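Local atomic coordinates of C-C motif chemokine 1 (Homo sapiens, PDB entry 4OIJ), a protein that acts as a secreted chemokine that attracts monocytes, but not neutrophils, and binds the receptor CCR8. Residues V56-V59 with Q60-K64. Sequence-based numbering, arbitrary orientation.
With SO4 (sulfate ion), chain F; SO4 (sulfate ion), chain M; SO4 (sulfate ion), chain K.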
ATOM      1  N   VAL A  56       3.250   2.093 -21.339  1.00 48.20           N
ATOM      2  CA  VAL A  56       4.620   2.397 -21.774  1.00 47.19           C
ATOM      3  C   VAL A  56       5.334   1.067 -22.100  1.00 52.12           C
ATOM      4  O   VAL A  56       5.304   0.141 -21.294  1.00 48.18           O
ATOM      5  CB  VAL A  56       5.375   3.218 -20.693  1.00 45.13           C
ATOM      6  CG1 VAL A  56       6.758   3.633 -21.184  1.00 45.73           C
ATOM      7  CG2 VAL A  56       4.575   4.438 -20.259  1.00 43.42           C
ATOM      8  N   GLY A  57       5.930   1.002 -23.292  1.00 53.80           N
ATOM      9  CA  GLY A  57       6.628  -0.153 -23.860  1.00 56.26           C
ATOM     10  C   GLY A  57       7.471  -1.011 -22.939  1.00 56.82           C
ATOM     11  O   GLY A  57       7.205  -2.205 -22.824  1.00 58.91           O
ATOM     12  N   TRP A  58       8.504  -0.421 -22.294  1.00 49.40           N
ATOM     13  CA  TRP A  58       9.453  -1.128 -21.415  1.00 46.57           C
ATOM     14  C   TRP A  58       8.816  -1.830 -20.219  1.00 49.04           C
ATOM     15  O   TRP A  58       9.263  -2.914 -19.836  1.00 49.85           O
ATOM     16  CB  TRP A  58      10.610  -0.213 -20.974  1.00 42.20           C
ATOM     17  CG  TRP A  58      10.237   0.935 -20.064  1.00 38.39           C
ATOM     18  CD1 TRP A  58      10.003   2.230 -20.435  1.00 41.24           C
ATOM     19  CD2 TRP A  58      10.158   0.909 -18.620  1.00 33.70           C
ATOM     20  NE1 TRP A  58       9.723   3.000 -19.324  1.00 36.89           N
ATOM     21  CE2 TRP A  58       9.837   2.219 -18.194  1.00 34.63           C
ATOM     22  CE3 TRP A  58      10.379  -0.089 -17.642  1.00 33.35           C
ATOM     23  CZ2 TRP A  58       9.724   2.560 -16.837  1.00 29.75           C
ATOM     24  CZ3 TRP A  58      10.254   0.244 -16.299  1.00 30.60           C
ATOM     25  CH2 TRP A  58       9.909   1.548 -15.908  1.00 29.19           C
ATOM     26  N   VAL A  59       7.775  -1.201 -19.631  1.00 41.36           N
ATOM     27  CA  VAL A  59       7.028  -1.712 -18.488  1.00 37.76           C
ATOM     28  C   VAL A  59       6.376  -3.063 -18.837  1.00 44.55           C
ATOM     29  O   VAL A  59       6.426  -3.989 -18.031  1.00 43.02           O
ATOM     30  CB  VAL A  59       5.992  -0.678 -17.992  1.00 37.07           C
ATOM     31  CG1 VAL A  59       5.172  -1.226 -16.821  1.00 33.48           C
ATOM     32  CG2 VAL A  59       6.672   0.636 -17.623  1.00 34.06           C
ATOM     33  N   GLN A  60       5.772  -3.143 -20.040  1.00 44.81           N
ATOM     34  CA  GLN A  60       5.093  -4.321 -20.589  1.00 48.83           C
ATOM     35  C   GLN A  60       6.069  -5.481 -20.773  1.00 53.62           C
ATOM     36  O   GLN A  60       5.752  -6.608 -20.389  1.00 54.90           O
ATOM     37  CB  GLN A  60       4.426  -3.978 -21.935  1.00 55.10           C
ATOM     38  CG  GLN A  60       3.260  -2.999 -21.831  1.00 58.30           C
ATOM     39  CD  GLN A  60       2.715  -2.548 -23.171  1.00 75.53           C
ATOM     40  OE1 GLN A  60       3.448  -2.361 -24.159  1.00 71.60           O
ATOM     41  NE2 GLN A  60       1.410  -2.317 -23.217  1.00 64.67           N
ATOM     42  N   ARG A  61       7.251  -5.196 -21.360  1.00 50.29           N
ATOM     43  CA  ARG A  61       8.301  -6.188 -21.603  1.00 53.86           C
ATOM     44  C   ARG A  61       8.931  -6.677 -20.302  1.00 55.50           C
ATOM     45  O   ARG A  61       9.275  -7.849 -20.209  1.00 58.61           O
ATOM     46  CB  ARG A  61       9.372  -5.667 -22.580  1.00 54.79           C
ATOM     47  CG  ARG A  61       8.787  -5.040 -23.848  1.00 54.68           C
ATOM     48  CD  ARG A  61       9.813  -4.784 -24.914  1.00 59.99           C
ATOM     49  NE  ARG A  61      10.830  -3.798 -24.545  1.00 58.74           N
ATOM     50  CZ  ARG A  61      10.712  -2.484 -24.705  1.00 71.42           C
ATOM     51  NH1 ARG A  61       9.585  -1.963 -25.178  1.00 51.83           N
ATOM     52  NH2 ARG A  61      11.722  -1.680 -24.400  1.00 58.57           N
ATOM     53  N   HIS A  62       9.076  -5.781 -19.299  1.00 47.69           N
ATOM     54  CA  HIS A  62       9.602  -6.104 -17.967  1.00 44.97           C
ATOM     55  C   HIS A  62       8.603  -7.035 -17.253  1.00 49.52           C
ATOM     56  O   HIS A  62       9.015  -8.038 -16.666  1.00 51.81           O
ATOM     57  CB  HIS A  62       9.806  -4.815 -17.134  1.00 39.53           C
ATOM     58  CG  HIS A  62      11.086  -4.067 -17.399  1.00 42.20           C
ATOM     59  ND1 HIS A  62      11.746  -4.148 -18.613  1.00 47.55           N
ATOM     60  CD2 HIS A  62      11.757  -3.202 -16.603  1.00 40.68           C
ATOM     61  CE1 HIS A  62      12.809  -3.363 -18.504  1.00 45.68           C
ATOM     62  NE2 HIS A  62      12.854  -2.767 -17.316  1.00 42.28           N
ATOM     63  N   ARG A  63       7.290  -6.721 -17.352  1.00 44.20           N
ATOM     64  CA  ARG A  63       6.179  -7.471 -16.744  1.00 44.89           C
ATOM     65  C   ARG A  63       6.184  -8.930 -17.167  1.00 55.18           C
ATOM     66  O   ARG A  63       5.955  -9.811 -16.334  1.00 56.91           O
ATOM     67  CB  ARG A  63       4.831  -6.810 -17.109  1.00 43.97           C
ATOM     68  CG  ARG A  63       3.615  -7.408 -16.406  1.00 48.46           C
ATOM     69  CD  ARG A  63       2.310  -6.879 -16.970  1.00 57.17           C
ATOM     70  NE  ARG A  63       1.189  -7.156 -16.072  1.00 73.68           N
ATOM     71  CZ  ARG A  63       0.039  -7.710 -16.447  1.00 97.38           C
ATOM     72  NH1 ARG A  63      -0.160  -8.046 -17.718  1.00 96.56           N
ATOM     73  NH2 ARG A  63      -0.921  -7.927 -15.559  1.00 79.78           N
ATOM     74  N   LYS A  64       6.453  -9.183 -18.465  1.00 55.52           N
ATOM     75  CA  LYS A  64       6.495 -10.528 -19.049  1.00 62.04           C
ATOM     76  C   LYS A  64       7.652 -11.376 -18.510  1.00 65.75           C
ATOM     77  O   LYS A  64       7.553 -12.596 -18.505  1.00 70.33           O
ATOM     78  CB  LYS A  64       6.563 -10.452 -20.585  1.00 69.78           C
ATOM     79  CG  LYS A  64       5.243 -10.056 -21.242  1.00 83.53           C
ATOM     80  CD  LYS A  64       5.178 -10.510 -22.700  1.00 99.51           C
ATOM     81  CE  LYS A  64       3.765 -10.492 -23.242  1.00110.38           C
ATOM     82  NZ  LYS A  64       3.675 -11.147 -24.573  1.00130.13           N
TER
HETATM   83  S   SO4 F 102      10.516   1.858 -24.546  1.00 72.52           S
HETATM   84  O1  SO4 F 102      10.526   0.635 -25.360  1.00 76.71           O
HETATM   85  O2  SO4 F 102       9.237   1.964 -23.833  1.00 75.54           O
HETATM   86  O3  SO4 F 102      11.663   1.855 -23.599  1.00 77.62           O
HETATM   87  O4  SO4 F 102      10.682   3.034 -25.451  1.00 79.11           O
HETATM   88  S   SO4 M 109      13.854  -4.211 -22.821  1.00 56.86           S
HETATM   89  O1  SO4 M 109      13.708  -2.754 -23.027  1.00 60.76           O
HETATM   90  O2  SO4 M 109      12.632  -4.883 -23.254  1.00 60.07           O
HETATM   91  O3  SO4 M 109      14.988  -4.720 -23.613  1.00 64.09           O
HETATM   92  O4  SO4 M 109      14.127  -4.505 -21.390  1.00 61.20           O
HETATM   93  S   SO4 K 107       5.620   3.101 -25.855  1.00107.25           S
HETATM   94  O1  SO4 K 107       5.314   3.995 -26.990  1.00112.11           O
HETATM   95  O2  SO4 K 107       4.560   2.091 -25.724  1.00111.59           O
HETATM   96  O3  SO4 K 107       6.906   2.441 -26.083  1.00112.94           O
HETATM   97  O4  SO4 K 107       5.711   3.891 -24.634  1.00112.42           O
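Trp-58 and His-62, one turn apart on the C-terminal helix that packs across the three-stranded sheet of the chemokine fold, meet as a T-shaped pair. The six-membered ring of the indole turns its edge to the imidazole face, with planes at 69° and centroids 5.2 Å apart. The touching corner is Trp-58 CE3, which stands 3.6 Å from His-62 CD2, over the rim of the imidazole rather than its middle. Trp-58 reaches this place because CG sits between its own backbone N and carbonyl carbon (chi1 67°), while Val-59 CG2 covers the centre of one indole face. The backbone ties the same two residues together: His-62 N donates to Trp-58 O at 2.9 Å, and Arg-63 N repeats the bond one residue on, to Val-59 O. His-62 is buried against Ile-25 and Phe-42 of the sheet, and its NE2 is hydrogen-bonded to Ile-20 O in the loop ahead of strand 25-30. With an alanine in place of His-62, the Trp-58 edge would probably lose the aromatic face it rests against, and the Ile-20 carbonyl its partner. On another side of the helix, Arg-61 bends at chi3 (-64°) and folds its guanidinium back over the first turn, one face above Trp-58 CA. Sulfates lie at two of its edges: NH1 and NH2 both hold O1 of the chain F ion, with NH1 at 2.8 Å, while NH2 also bonds O1 of the chain M ion and NE makes a doubtfully short bond to its O2. Trp-58 N gives the first sulfate a further bond, to O2 at 2.9 Å, and Gly-57 N binds O4 of the chain K sulfate. These ions probably come from the crystallisation liquor, yet their arrangement is consistent with Arg-61 and the amides of Gly-57 and Trp-58 forming a patch that favours anions, whereas His-62 joins the helix to loop and sheet.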